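PDB 3AX6: phosphoribosylaminoimidazole carboxylase, ATPase subunit from Thermotoga maritima, which probably catalyses the ATP-dependent carboxylation of 5-aminoimidazole ribonucleotide with bicarbonate to N5-carboxyaminoimidazole ribonucleotide, a step of de novo purine biosynthesis. Local coordinates for residues 19-24 / 41-46; 66-71 / 93-98; 105-110 / 233-238; 265-270 / 344-349; 323-328 / 358-363. All blocks are in the same frame, centred on the assembly; numbering follows the deposited sequence.

Contacts 1 and 2 both belong to the N-terminal preATP-grasp domain and reach its parallel sheet, at the strands 44-47 and 65-68, with centres about 20 Å apart. Contact 3 lies about 14 Å from contact 2 (between centres) and touches it, since helices 92-99 and 101-110 follow each other and I97 packs on F107; the pair thus carries the chain from the first domain into the ATP-grasp region. Contacts 4 and 5, about 13 Å apart between centres, meet through strand 343-350 and helix 354-364, and their segments alternate along the chain. Contacts 3 and 5 are about 39 Å apart between centres. Contacts 1 and 5 both touch the second subunit, consistent with the homodimer.

Contact 1: 19-24 / 41-46; sequences EAKKMG and VADEQI
K21 and D43 reach for each other from opposite directions, and the lysine ammonium ends against the carboxylate in a salt bridge. NZ of K21 lies 2.7 Å from OD2 of D43, on the syn side of that oxygen but 30° out of the carboxylate plane. A second, weak bond from the same NZ goes to OD1 of D43 at 2.9 Å, so the nitrogen straddles both oxygens. The lysine gets there by folding: chi1 and the extended chi2 carry its CD past the backbone carbonyl of V41, 3.1 Å from CD to O, and the bends at chi3 (63°) and chi4 (55°) then swing NZ round to the D43 carboxylate. The same CD passes the CA of A42 at 4.2 Å. This joins the last turn of helix 11-22 to the loop leading into strand 44-47, the outermost strand, within this chain, of the parallel sheet in the Rossmann-like preATP-grasp domain. G24, with positive phi, is the C-prime residue of the Schellman motif that ends this helix, its N bonded to the carbonyl O of K21. An alanine in place of this lysine is likely to leave the D43 carboxylate without its cationic mate and the V41 carbonyl without its aliphatic cover. OD2 of D43 also accepts a bond from the backbone N of V27, on the neighbouring strand 26-31, so two donors grip that oxygen. V41 meanwhile packs against V41 of the second subunit.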
# COMPACT_ATOMS: atom_id res chain seq x y z
N GLU A 19 7.50 0.05 -2.61
CA GLU A 19 6.92 -0.46 -3.85
C GLU A 19 7.92 -1.24 -4.67
O GLU A 19 7.57 -2.20 -5.35
CB GLU A 19 6.34 0.68 -4.70
CG GLU A 19 5.01 1.20 -4.21
CD GLU A 19 3.95 0.11 -4.12
OE1 GLU A 19 3.80 -0.67 -5.09
OE2 GLU A 19 3.27 0.02 -3.07
N ALA A 20 9.18 -0.83 -4.61
CA ALA A 20 10.23 -1.50 -5.36
C ALA A 20 10.46 -2.90 -4.79
O ALA A 20 10.52 -3.88 -5.53
CB ALA A 20 11.51 -0.68 -5.31
N LYS A 21 10.60 -2.99 -3.47
CA LYS A 21 10.82 -4.28 -2.84
C LYS A 21 9.60 -5.17 -3.07
O LYS A 21 9.73 -6.38 -3.18
CB LYS A 21 11.10 -4.11 -1.35
CG LYS A 21 12.37 -3.31 -1.10
CD LYS A 21 12.73 -3.22 0.38
CE LYS A 21 13.02 -4.60 0.97
NZ LYS A 21 14.06 -5.33 0.21
N LYS A 22 8.42 -4.55 -3.14
CA LYS A 22 7.18 -5.28 -3.39
C LYS A 22 7.21 -5.98 -4.74
O LYS A 22 6.58 -7.02 -4.91
CB LYS A 22 5.98 -4.34 -3.37
CG LYS A 22 5.30 -4.15 -2.03
CD LYS A 22 3.95 -3.46 -2.23
CE LYS A 22 3.08 -4.22 -3.24
NZ LYS A 22 1.74 -3.61 -3.45
N MSE A 23 7.93 -5.41 -5.70
CA MSE A 23 8.00 -5.99 -7.03
C MSE A 23 9.15 -6.98 -7.13
O MSE A 23 9.44 -7.51 -8.20
CB MSE A 23 8.14 -4.88 -8.08
CG MSE A 23 7.63 -5.26 -9.47
SE MSE A 23 7.47 -3.73 -10.68
CE MSE A 23 6.32 -2.64 -9.57
N GLY A 24 9.80 -7.23 -6.00
CA GLY A 24 10.91 -8.17 -5.95
C GLY A 24 12.29 -7.61 -6.23
O GLY A 24 13.21 -8.35 -6.57
N VAL A 41 13.74 0.91 5.60
CA VAL A 41 12.97 -0.16 4.99
C VAL A 41 13.61 -0.70 3.70
O VAL A 41 13.04 -1.55 3.01
CB VAL A 41 11.52 0.30 4.70
CG1 VAL A 41 10.85 0.68 6.01
CG2 VAL A 41 11.51 1.48 3.73
N ALA A 42 14.81 -0.20 3.40
CA ALA A 42 15.55 -0.64 2.23
C ALA A 42 16.43 -1.82 2.66
O ALA A 42 16.36 -2.26 3.80
CB ALA A 42 16.41 0.50 1.69
N ASP A 43 17.25 -2.32 1.74
CA ASP A 43 18.14 -3.43 2.05
C ASP A 43 19.46 -2.91 2.60
O ASP A 43 20.07 -3.52 3.48
CB ASP A 43 18.38 -4.26 0.79
CG ASP A 43 17.13 -4.94 0.29
OD1 ASP A 43 16.84 -6.07 0.74
OD2 ASP A 43 16.42 -4.33 -0.55
N GLU A 44 19.90 -1.77 2.09
CA GLU A 44 21.14 -1.13 2.50
C GLU A 44 21.02 0.38 2.33
O GLU A 44 20.18 0.86 1.57
CB GLU A 44 22.30 -1.58 1.61
CG GLU A 44 22.67 -3.04 1.67
CD GLU A 44 23.74 -3.35 0.65
OE1 GLU A 44 24.70 -2.56 0.54
OE2 GLU A 44 23.63 -4.38 -0.05
N GLN A 45 21.86 1.11 3.05
CA GLN A 45 21.90 2.56 2.93
C GLN A 45 23.35 2.98 2.93
O GLN A 45 24.18 2.40 3.63
CB GLN A 45 21.21 3.27 4.10
CG GLN A 45 21.09 4.77 3.81
CD GLN A 45 20.59 5.61 4.98
OE1 GLN A 45 19.60 5.27 5.63
NE2 GLN A 45 21.26 6.72 5.22
N ILE A 46 23.66 3.97 2.10
CA ILE A 46 25.00 4.52 2.03
C ILE A 46 24.85 5.89 2.66
O ILE A 46 24.12 6.74 2.15
CB ILE A 46 25.47 4.69 0.56
CG1 ILE A 46 25.55 3.33 -0.13
CG2 ILE A 46 26.83 5.37 0.53
CD1 ILE A 46 25.91 3.42 -1.61

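Contact 2: 66-71 / 93-98; sequences TTYDLE and YTLEII
L95 lays its CD2 methyl over one face of the Y68 ring, 4.1 Å from the ring centroid and 27° off the normal, a CH-pi contact. The methyl sits nearer the phenol end than the middle, with CD2 of L95 3.7 Å from CZ of Y68. The two side chains approach from opposite directions, and the root of the leucine meets the tyrosine hydroxyl: CB of L95 is 3.6 Å from OH of Y68. With CG trans to its own backbone N (chi1 -175°), L95 points its branch point at the strand end. While CD2 covers the ring, CD1 lies between CE1 of Y68 and the aliphatic part of E71, 3.8 Å from CG of the glutamate. This packing seats helix 92-99 against the C-terminal end of strand 65-68, a strand of the parallel sheet in the Rossmann-like preATP-grasp domain, and against the loop that follows it. I73 from the same loop touches both Y68 and L95, adding to the apolar packing. The polar ends turn to other partners. The Y68 hydroxyl hydrogen-bonds the carbonyl O of P90, just ahead of the helix, and OE1 of E71 forms a salt bridge with NE of R261. A bend at chi2 (93°) separates the carboxylate of E71 from the CG that meets the leucine. The side chain of E71 lies about 9 Å from the bound ADP.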
# COMPACT_ATOMS: atom_id res chain seq x y z
N THR A 66 19.41 3.29 -11.37
CA THR A 66 19.42 4.28 -10.31
C THR A 66 18.43 5.40 -10.62
O THR A 66 18.25 5.82 -11.78
CB THR A 66 20.83 4.89 -10.13
OG1 THR A 66 21.75 3.84 -9.86
CG2 THR A 66 20.85 5.87 -8.97
N THR A 67 17.79 5.88 -9.56
CA THR A 67 16.82 6.96 -9.66
C THR A 67 16.97 7.86 -8.42
O THR A 67 17.86 7.63 -7.60
CB THR A 67 15.39 6.41 -9.76
OG1 THR A 67 14.46 7.49 -9.92
CG2 THR A 67 15.04 5.59 -8.52
N TYR A 68 16.11 8.85 -8.28
CA TYR A 68 16.22 9.78 -7.16
C TYR A 68 14.88 10.34 -6.70
O TYR A 68 13.89 10.32 -7.44
CB TYR A 68 17.17 10.91 -7.55
CG TYR A 68 17.01 11.36 -9.00
CD1 TYR A 68 16.06 12.31 -9.36
CD2 TYR A 68 17.81 10.81 -10.01
CE1 TYR A 68 15.90 12.71 -10.69
CE2 TYR A 68 17.65 11.20 -11.34
CZ TYR A 68 16.69 12.15 -11.68
OH TYR A 68 16.52 12.51 -12.99
N ASP A 69 14.84 10.85 -5.46
CA ASP A 69 13.60 11.41 -4.92
C ASP A 69 13.66 12.92 -4.71
O ASP A 69 12.75 13.50 -4.12
CB ASP A 69 13.21 10.70 -3.60
CG ASP A 69 13.90 11.30 -2.38
OD1 ASP A 69 13.40 11.08 -1.26
OD2 ASP A 69 14.93 11.97 -2.52
N LEU A 70 14.72 13.54 -5.20
CA LEU A 70 14.88 14.99 -5.09
C LEU A 70 15.75 15.50 -6.24
O LEU A 70 16.45 14.72 -6.89
CB LEU A 70 15.52 15.38 -3.75
CG LEU A 70 17.04 15.27 -3.58
CD1 LEU A 70 17.46 15.98 -2.31
CD2 LEU A 70 17.45 13.81 -3.56
N GLU A 71 15.71 16.80 -6.50
CA GLU A 71 16.49 17.36 -7.59
C GLU A 71 17.85 17.90 -7.20
O GLU A 71 18.79 17.85 -8.00
CB GLU A 71 15.69 18.47 -8.28
CG GLU A 71 14.43 17.98 -9.00
CD GLU A 71 13.19 18.04 -8.13
OE1 GLU A 71 13.24 17.55 -6.98
OE2 GLU A 71 12.16 18.58 -8.61
N TYR A 93 20.29 14.44 -17.99
CA TYR A 93 20.06 15.46 -19.01
C TYR A 93 18.66 16.05 -18.83
O TYR A 93 18.47 17.26 -18.99
CB TYR A 93 20.21 14.85 -20.40
CG TYR A 93 21.65 14.66 -20.82
CD1 TYR A 93 22.42 15.75 -21.21
CD2 TYR A 93 22.25 13.40 -20.80
CE1 TYR A 93 23.76 15.61 -21.56
CE2 TYR A 93 23.60 13.24 -21.14
CZ TYR A 93 24.35 14.35 -21.52
OH TYR A 93 25.68 14.22 -21.85
N THR A 94 17.69 15.20 -18.51
CA THR A 94 16.33 15.67 -18.30
C THR A 94 16.34 16.50 -17.02
O THR A 94 15.82 17.61 -16.98
CB THR A 94 15.34 14.51 -18.12
OG1 THR A 94 15.24 13.76 -19.34
CG2 THR A 94 13.96 15.04 -17.75
N LEU A 95 16.95 15.94 -15.98
CA LEU A 95 17.05 16.62 -14.70
C LEU A 95 17.70 17.99 -14.92
O LEU A 95 17.29 18.99 -14.34
CB LEU A 95 17.88 15.77 -13.74
CG LEU A 95 18.00 16.26 -12.29
CD1 LEU A 95 16.62 16.53 -11.71
CD2 LEU A 95 18.74 15.22 -11.47
N GLU A 96 18.71 18.01 -15.79
CA GLU A 96 19.44 19.24 -16.09
C GLU A 96 18.53 20.30 -16.74
O GLU A 96 18.60 21.48 -16.41
CB GLU A 96 20.61 18.92 -17.03
CG GLU A 96 21.58 20.05 -17.24
CD GLU A 96 22.80 19.61 -18.03
OE1 GLU A 96 22.61 19.07 -19.15
OE2 GLU A 96 23.94 19.80 -17.55
N ILE A 97 17.67 19.85 -17.65
CA ILE A 97 16.74 20.74 -18.34
C ILE A 97 15.70 21.33 -17.38
O ILE A 97 15.36 22.50 -17.47
CB ILE A 97 15.98 20.00 -19.46
CG1 ILE A 97 16.91 19.74 -20.64
CG2 ILE A 97 14.78 20.81 -19.90
CD1 ILE A 97 16.23 19.07 -21.83
N ILE A 98 15.21 20.50 -16.47
CA ILE A 98 14.20 20.93 -15.51
C ILE A 98 14.73 21.81 -14.37
O ILE A 98 14.04 22.72 -13.92
CB ILE A 98 13.48 19.70 -14.91
CG1 ILE A 98 12.86 18.88 -16.03
CG2 ILE A 98 12.41 20.15 -13.93
CD1 ILE A 98 12.24 17.58 -15.57

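Contact 3: 105-110 / 233-238; sequences KEFLKK and EALEGV
This is a small apolar helix-to-helix contact near the surface, joining helix 101-110 to the C-terminal end of helix 218-235 in the ATP-grasp region. Some 140 Å² is buried between the segments, F107 supplying just over half. F107, its CG trans to the backbone N (chi1 169°), projects from its helix toward A234 and L235 and meets them with the far end of the ring. CZ of F107 lies 3.6 Å from CB of A234. Next to it, CE1 of F107 approaches CD2 of L235 to 3.3 Å, and CD1 of L235 stands 3.4 Å from CZ of F107, so both leucine methyls touch the same end of the ring. Leucine and phenylalanine side chains run at a slant to one another, and CD2 of L235 and CB of A234 come at the ring obliquely. Just beyond L235 the helix stops: E236, with positive phi, is the C-prime residue of a Schellman motif. F107 also packs on I97 of the preceding helix 92-99, tying the contact to the first domain. With carbon meeting carbon throughout, the attraction is dispersive and hydrophobic, and its specificity probably rests on the fit of ring and methyls rather than on any directional bond.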
# COMPACT_ATOMS: atom_id res chain seq x y z
N LYS A 105 11.90 26.49 -19.94
CA LYS A 105 10.97 27.25 -20.79
C LYS A 105 11.43 27.23 -22.25
O LYS A 105 10.62 27.09 -23.17
CB LYS A 105 10.89 28.70 -20.31
CG LYS A 105 10.19 28.90 -18.97
CD LYS A 105 8.74 28.46 -19.05
CE LYS A 105 8.03 28.61 -17.72
NZ LYS A 105 6.63 28.11 -17.79
N GLU A 106 12.73 27.37 -22.45
CA GLU A 106 13.35 27.37 -23.78
C GLU A 106 13.05 26.02 -24.45
O GLU A 106 12.72 25.95 -25.63
CB GLU A 106 14.86 27.56 -23.63
CG GLU A 106 15.61 28.16 -24.81
CD GLU A 106 15.63 29.69 -24.80
OE1 GLU A 106 16.44 30.28 -25.54
OE2 GLU A 106 14.82 30.29 -24.06
N PHE A 107 13.16 24.95 -23.67
CA PHE A 107 12.90 23.60 -24.18
C PHE A 107 11.45 23.39 -24.58
O PHE A 107 11.17 22.87 -25.66
CB PHE A 107 13.29 22.55 -23.13
CG PHE A 107 12.80 21.17 -23.47
CD1 PHE A 107 11.60 20.70 -22.96
CD2 PHE A 107 13.54 20.35 -24.32
CE1 PHE A 107 11.14 19.42 -23.29
CE2 PHE A 107 13.09 19.07 -24.66
CZ PHE A 107 11.89 18.61 -24.14
N LEU A 108 10.54 23.77 -23.70
CA LEU A 108 9.13 23.61 -23.99
C LEU A 108 8.77 24.41 -25.24
O LEU A 108 8.05 23.93 -26.12
CB LEU A 108 8.29 24.06 -22.79
CG LEU A 108 8.50 23.24 -21.52
CD1 LEU A 108 7.88 23.93 -20.31
CD2 LEU A 108 7.91 21.85 -21.72
N LYS A 109 9.27 25.64 -25.31
CA LYS A 109 9.00 26.51 -26.46
C LYS A 109 9.54 25.90 -27.75
O LYS A 109 8.92 26.01 -28.81
CB LYS A 109 9.64 27.89 -26.24
CG LYS A 109 9.46 28.83 -27.41
CD LYS A 109 10.07 30.20 -27.14
CE LYS A 109 9.92 31.11 -28.36
NZ LYS A 109 8.50 31.21 -28.80
N LYS A 110 10.70 25.25 -27.66
CA LYS A 110 11.31 24.63 -28.82
C LYS A 110 10.50 23.42 -29.30
O LYS A 110 10.63 22.99 -30.45
CB LYS A 110 12.75 24.23 -28.50
CG LYS A 110 13.46 23.45 -29.60
CD LYS A 110 14.98 23.53 -29.46
CE LYS A 110 15.49 24.92 -29.82
NZ LYS A 110 16.99 24.99 -29.91
N GLU A 233 6.94 13.18 -23.70
CA GLU A 233 7.31 12.62 -24.99
C GLU A 233 8.48 13.41 -25.58
O GLU A 233 9.41 12.83 -26.14
CB GLU A 233 6.13 12.67 -25.97
CG GLU A 233 5.06 11.60 -25.76
CD GLU A 233 5.47 10.23 -26.28
OE1 GLU A 233 4.58 9.37 -26.43
OE2 GLU A 233 6.68 10.00 -26.52
N ALA A 234 8.42 14.73 -25.47
CA ALA A 234 9.48 15.58 -25.99
C ALA A 234 10.77 15.30 -25.23
O ALA A 234 11.85 15.24 -25.80
CB ALA A 234 9.11 17.05 -25.85
N LEU A 235 10.64 15.12 -23.92
CA LEU A 235 11.79 14.82 -23.08
C LEU A 235 12.28 13.40 -23.33
O LEU A 235 13.43 13.09 -23.02
CB LEU A 235 11.44 14.93 -21.59
CG LEU A 235 11.41 16.26 -20.83
CD1 LEU A 235 12.66 17.06 -21.16
CD2 LEU A 235 10.18 17.03 -21.17
N GLU A 236 11.42 12.55 -23.89
CA GLU A 236 11.77 11.14 -24.10
C GLU A 236 12.05 10.65 -22.68
O GLU A 236 12.95 9.84 -22.43
CB GLU A 236 13.01 10.99 -24.96
CG GLU A 236 12.74 10.98 -26.46
CD GLU A 236 14.02 10.97 -27.27
OE1 GLU A 236 13.94 10.75 -28.50
OE2 GLU A 236 15.11 11.18 -26.69
N GLY A 237 11.26 11.16 -21.75
CA GLY A 237 11.42 10.82 -20.35
C GLY A 237 11.22 9.36 -20.01
O GLY A 237 10.47 8.64 -20.68
N VAL A 238 11.91 8.94 -18.97
CA VAL A 238 11.83 7.58 -18.45
C VAL A 238 11.58 7.71 -16.95
O VAL A 238 12.44 8.16 -16.20
CB VAL A 238 13.15 6.80 -18.69
CG1 VAL A 238 13.05 5.40 -18.09
CG2 VAL A 238 13.45 6.72 -20.18

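Contact 4: 265-270 / 344-349; sequences SGHYTI and MGHFTV
H267 and H346 form an offset aromatic stack: their planes are 2° from parallel and their centroids 4.7 Å apart. The slip brings CE1 of H346 over one face of the H267 ring, near its rim, at 3.9 Å from CG of H267. In return, CB of H267 lies over a face of the H346 ring as a CH-pi contact, 4.1 Å from its centroid and 22° off the normal. H346 is placed for this by its chi1 of 70°, which sets CG between its backbone N and carbonyl carbon. The stack joins the chain leading into helix 268-272 to strand 343-350 of the large antiparallel sheet, linking the ATP-grasp region to the C-terminal domain. Within the sheet M344 and G345 both face L304 in a classic beta bulge, just before H346. Among the polar interactions, ND1 of H346 is hydrogen-bonded to the hydroxyl of Y333, which helps fix the rotation of the ring. On the other segment T269 OG1 donates to the carbonyl O of G266 at 2.7 Å; the backbone N of T269 bonds the same oxygen at 3.1 Å. An alanine in place of this histidine would probably open a gap against the H267 face and leave the Y333 hydroxyl without this partner. Apolar neighbours complete the surroundings: M301 touches both histidines, and L12 and M15 of helix 11-22 pack on H267.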
# COMPACT_ATOMS: atom_id res chain seq x y z
N SER A 265 1.32 15.96 -5.48
CA SER A 265 -0.00 16.10 -6.07
C SER A 265 -0.49 14.76 -6.64
O SER A 265 -1.61 14.68 -7.14
CB SER A 265 -0.01 17.16 -7.18
OG SER A 265 0.48 16.63 -8.40
N GLY A 266 0.35 13.73 -6.54
CA GLY A 266 -0.03 12.42 -7.05
C GLY A 266 -0.29 11.36 -5.98
O GLY A 266 -0.51 10.19 -6.31
N HIS A 267 -0.28 11.74 -4.71
CA HIS A 267 -0.51 10.76 -3.65
C HIS A 267 -1.91 10.16 -3.73
O HIS A 267 -2.16 9.06 -3.25
CB HIS A 267 -0.32 11.39 -2.26
CG HIS A 267 1.12 11.65 -1.92
ND1 HIS A 267 2.13 10.78 -2.24
CD2 HIS A 267 1.71 12.70 -1.28
CE1 HIS A 267 3.28 11.27 -1.83
NE2 HIS A 267 3.05 12.44 -1.24
N TYR A 268 -2.84 10.89 -4.34
CA TYR A 268 -4.20 10.41 -4.47
C TYR A 268 -4.22 9.06 -5.17
O TYR A 268 -5.05 8.20 -4.85
CB TYR A 268 -5.05 11.42 -5.24
CG TYR A 268 -4.85 11.40 -6.73
CD1 TYR A 268 -5.64 10.60 -7.54
CD2 TYR A 268 -3.85 12.18 -7.34
CE1 TYR A 268 -5.46 10.56 -8.92
CE2 TYR A 268 -3.66 12.14 -8.73
CZ TYR A 268 -4.47 11.32 -9.51
OH TYR A 268 -4.30 11.24 -10.88
N THR A 269 -3.31 8.86 -6.12
CA THR A 269 -3.26 7.62 -6.88
C THR A 269 -3.17 6.37 -6.00
O THR A 269 -3.66 5.30 -6.37
CB THR A 269 -2.07 7.61 -7.89
OG1 THR A 269 -0.83 7.67 -7.18
CG2 THR A 269 -2.16 8.80 -8.85
N ILE A 270 -2.55 6.51 -4.83
CA ILE A 270 -2.37 5.38 -3.91
C ILE A 270 -3.71 4.84 -3.42
O ILE A 270 -3.87 3.63 -3.24
CB ILE A 270 -1.54 5.80 -2.67
CG1 ILE A 270 -0.13 6.20 -3.10
CG2 ILE A 270 -1.48 4.65 -1.66
CD1 ILE A 270 0.67 6.87 -2.00
N MSE A 344 4.28 16.32 7.70
CA MSE A 344 4.30 15.15 8.56
C MSE A 344 3.50 13.99 7.97
O MSE A 344 3.57 12.86 8.44
CB MSE A 344 3.74 15.51 9.94
CG MSE A 344 4.54 16.58 10.66
SE MSE A 344 6.39 16.08 10.87
CE MSE A 344 6.21 14.97 12.46
N GLY A 345 2.72 14.28 6.93
CA GLY A 345 1.93 13.23 6.31
C GLY A 345 0.77 13.81 5.54
O GLY A 345 0.74 15.01 5.23
N HIS A 346 -0.19 12.96 5.19
CA HIS A 346 -1.37 13.40 4.48
C HIS A 346 -2.51 12.45 4.80
O HIS A 346 -2.29 11.36 5.35
CB HIS A 346 -1.13 13.45 2.95
CG HIS A 346 -0.99 12.10 2.30
ND1 HIS A 346 0.22 11.46 2.16
CD2 HIS A 346 -1.91 11.29 1.73
CE1 HIS A 346 0.04 10.30 1.54
NE2 HIS A 346 -1.25 10.18 1.27
N PHE A 347 -3.73 12.87 4.52
CA PHE A 347 -4.89 12.03 4.72
C PHE A 347 -5.71 12.18 3.45
O PHE A 347 -5.60 13.19 2.76
CB PHE A 347 -5.66 12.40 6.00
CG PHE A 347 -6.41 13.70 5.94
CD1 PHE A 347 -7.65 13.79 5.32
CD2 PHE A 347 -5.89 14.84 6.56
CE1 PHE A 347 -8.37 14.98 5.33
CE2 PHE A 347 -6.60 16.03 6.58
CZ PHE A 347 -7.84 16.11 5.97
N THR A 348 -6.49 11.16 3.12
CA THR A 348 -7.29 11.17 1.91
C THR A 348 -8.73 10.80 2.21
O THR A 348 -9.02 10.02 3.11
CB THR A 348 -6.74 10.16 0.89
OG1 THR A 348 -5.38 10.49 0.58
CG2 THR A 348 -7.55 10.20 -0.38
N VAL A 349 -9.64 11.38 1.44
CA VAL A 349 -11.05 11.10 1.62
C VAL A 349 -11.60 10.67 0.27
O VAL A 349 -11.73 11.49 -0.65
CB VAL A 349 -11.80 12.36 2.10
CG1 VAL A 349 -13.30 12.13 2.05
CG2 VAL A 349 -11.37 12.70 3.53

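Contact 5: 323-328 / 358-363; sequences LAIEGL and LEKALR
Apolar packing between I325 and K360 accounts for much of this contact. The two side chains slide past each other in opposite directions, and CG2 of I325 rests along the lysine chain, 3.6 Å from CD and 3.7 Å from CB of K360. Lysine stays extended beyond CG (chi3 180°), which offers that methyl a long aliphatic flank. The other branch of I325 points to R363, where CD1 meets the guanidinium at its edge, 4.2 Å from NE. The polar part is a single hydrogen bond across the segments: NZ of K360 donates to the carbonyl O of E326 at 3.0 Å, tilted 32° from the carbonyl plane. The same ammonium forms a salt bridge with D351, so its charge is met by a carboxylate as well. R363 in turn has an intrahelical salt bridge, its NH1 lying 2.7 Å from OE1 of E359. The carbonyl that K360 grips belongs to a type II beta turn from I325 to L328, with G327 at positive phi in its third position. Here a lysine from helix 354-364 ties down the turn that leads into strand 328-332, the outermost strand, within this chain, of the large antiparallel sheet in the PurK C-terminal domain.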
# COMPACT_ATOMS: atom_id res chain seq x y z
N LEU A 323 -11.42 9.58 11.81
CA LEU A 323 -11.67 8.25 11.26
C LEU A 323 -13.15 7.90 11.26
O LEU A 323 -13.56 6.91 10.65
CB LEU A 323 -10.88 7.19 12.02
CG LEU A 323 -9.37 7.11 11.79
CD1 LEU A 323 -8.81 5.95 12.61
CD2 LEU A 323 -9.06 6.91 10.30
N ALA A 324 -13.95 8.71 11.95
CA ALA A 324 -15.39 8.48 12.02
C ALA A 324 -16.01 8.88 10.69
O ALA A 324 -17.16 8.55 10.40
CB ALA A 324 -16.02 9.29 13.15
N ILE A 325 -15.24 9.61 9.88
CA ILE A 325 -15.71 10.04 8.57
C ILE A 325 -15.42 8.95 7.54
O ILE A 325 -14.26 8.62 7.27
CB ILE A 325 -15.00 11.36 8.14
CG1 ILE A 325 -15.18 12.42 9.22
CG2 ILE A 325 -15.58 11.85 6.81
CD1 ILE A 325 -14.56 13.77 8.88
N GLU A 326 -16.49 8.39 6.96
CA GLU A 326 -16.36 7.33 5.97
C GLU A 326 -15.54 7.74 4.74
O GLU A 326 -15.79 8.79 4.15
CB GLU A 326 -17.74 6.85 5.51
CG GLU A 326 -17.65 5.74 4.47
CD GLU A 326 -18.99 5.17 4.08
OE1 GLU A 326 -19.85 5.94 3.58
OE2 GLU A 326 -19.19 3.95 4.28
N GLY A 327 -14.58 6.90 4.37
CA GLY A 327 -13.75 7.20 3.23
C GLY A 327 -12.45 7.89 3.60
O GLY A 327 -11.55 8.01 2.77
N LEU A 328 -12.34 8.34 4.85
CA LEU A 328 -11.14 9.02 5.33
C LEU A 328 -10.09 7.99 5.76
O LEU A 328 -10.39 7.08 6.53
CB LEU A 328 -11.49 9.91 6.53
CG LEU A 328 -10.54 10.83 7.35
CD1 LEU A 328 -9.17 10.21 7.53
CD2 LEU A 328 -10.43 12.19 6.71
N LEU A 358 -14.63 16.48 -0.93
CA LEU A 358 -14.07 17.77 -0.55
C LEU A 358 -14.67 18.29 0.74
O LEU A 358 -13.97 18.86 1.59
CB LEU A 358 -14.30 18.79 -1.67
CG LEU A 358 -13.85 20.23 -1.39
CD1 LEU A 358 -12.35 20.27 -1.16
CD2 LEU A 358 -14.24 21.12 -2.58
N GLU A 359 -15.98 18.10 0.91
CA GLU A 359 -16.67 18.56 2.11
C GLU A 359 -16.11 17.85 3.33
O GLU A 359 -15.78 18.48 4.33
CB GLU A 359 -18.18 18.29 1.99
CG GLU A 359 -19.00 18.81 3.18
CD GLU A 359 -19.03 17.86 4.38
OE1 GLU A 359 -19.35 18.32 5.49
OE2 GLU A 359 -18.77 16.65 4.20
N LYS A 360 -16.01 16.53 3.23
CA LYS A 360 -15.49 15.72 4.33
C LYS A 360 -14.04 16.10 4.63
O LYS A 360 -13.67 16.29 5.79
CB LYS A 360 -15.56 14.24 3.98
CG LYS A 360 -16.96 13.68 3.84
CD LYS A 360 -16.89 12.22 3.43
CE LYS A 360 -18.27 11.59 3.27
NZ LYS A 360 -18.18 10.13 2.99
N ALA A 361 -13.24 16.23 3.57
CA ALA A 361 -11.83 16.56 3.72
C ALA A 361 -11.60 17.88 4.44
O ALA A 361 -10.78 17.96 5.35
CB ALA A 361 -11.16 16.59 2.36
N LEU A 362 -12.32 18.93 4.02
CA LEU A 362 -12.17 20.24 4.64
C LEU A 362 -12.64 20.24 6.08
O LEU A 362 -12.12 20.96 6.92
CB LEU A 362 -12.93 21.30 3.85
CG LEU A 362 -12.41 21.53 2.43
CD1 LEU A 362 -13.16 22.71 1.81
CD2 LEU A 362 -10.91 21.81 2.48
N ARG A 363 -13.64 19.42 6.35
CA ARG A 363 -14.20 19.29 7.69
C ARG A 363 -13.18 18.61 8.60
O ARG A 363 -13.03 18.97 9.78
CB ARG A 363 -15.49 18.48 7.63
CG ARG A 363 -16.23 18.35 8.94
CD ARG A 363 -17.64 17.85 8.68
NE ARG A 363 -17.63 16.55 8.03
CZ ARG A 363 -18.70 15.99 7.46
NH1 ARG A 363 -19.86 16.63 7.47
NH2 ARG A 363 -18.60 14.80 6.89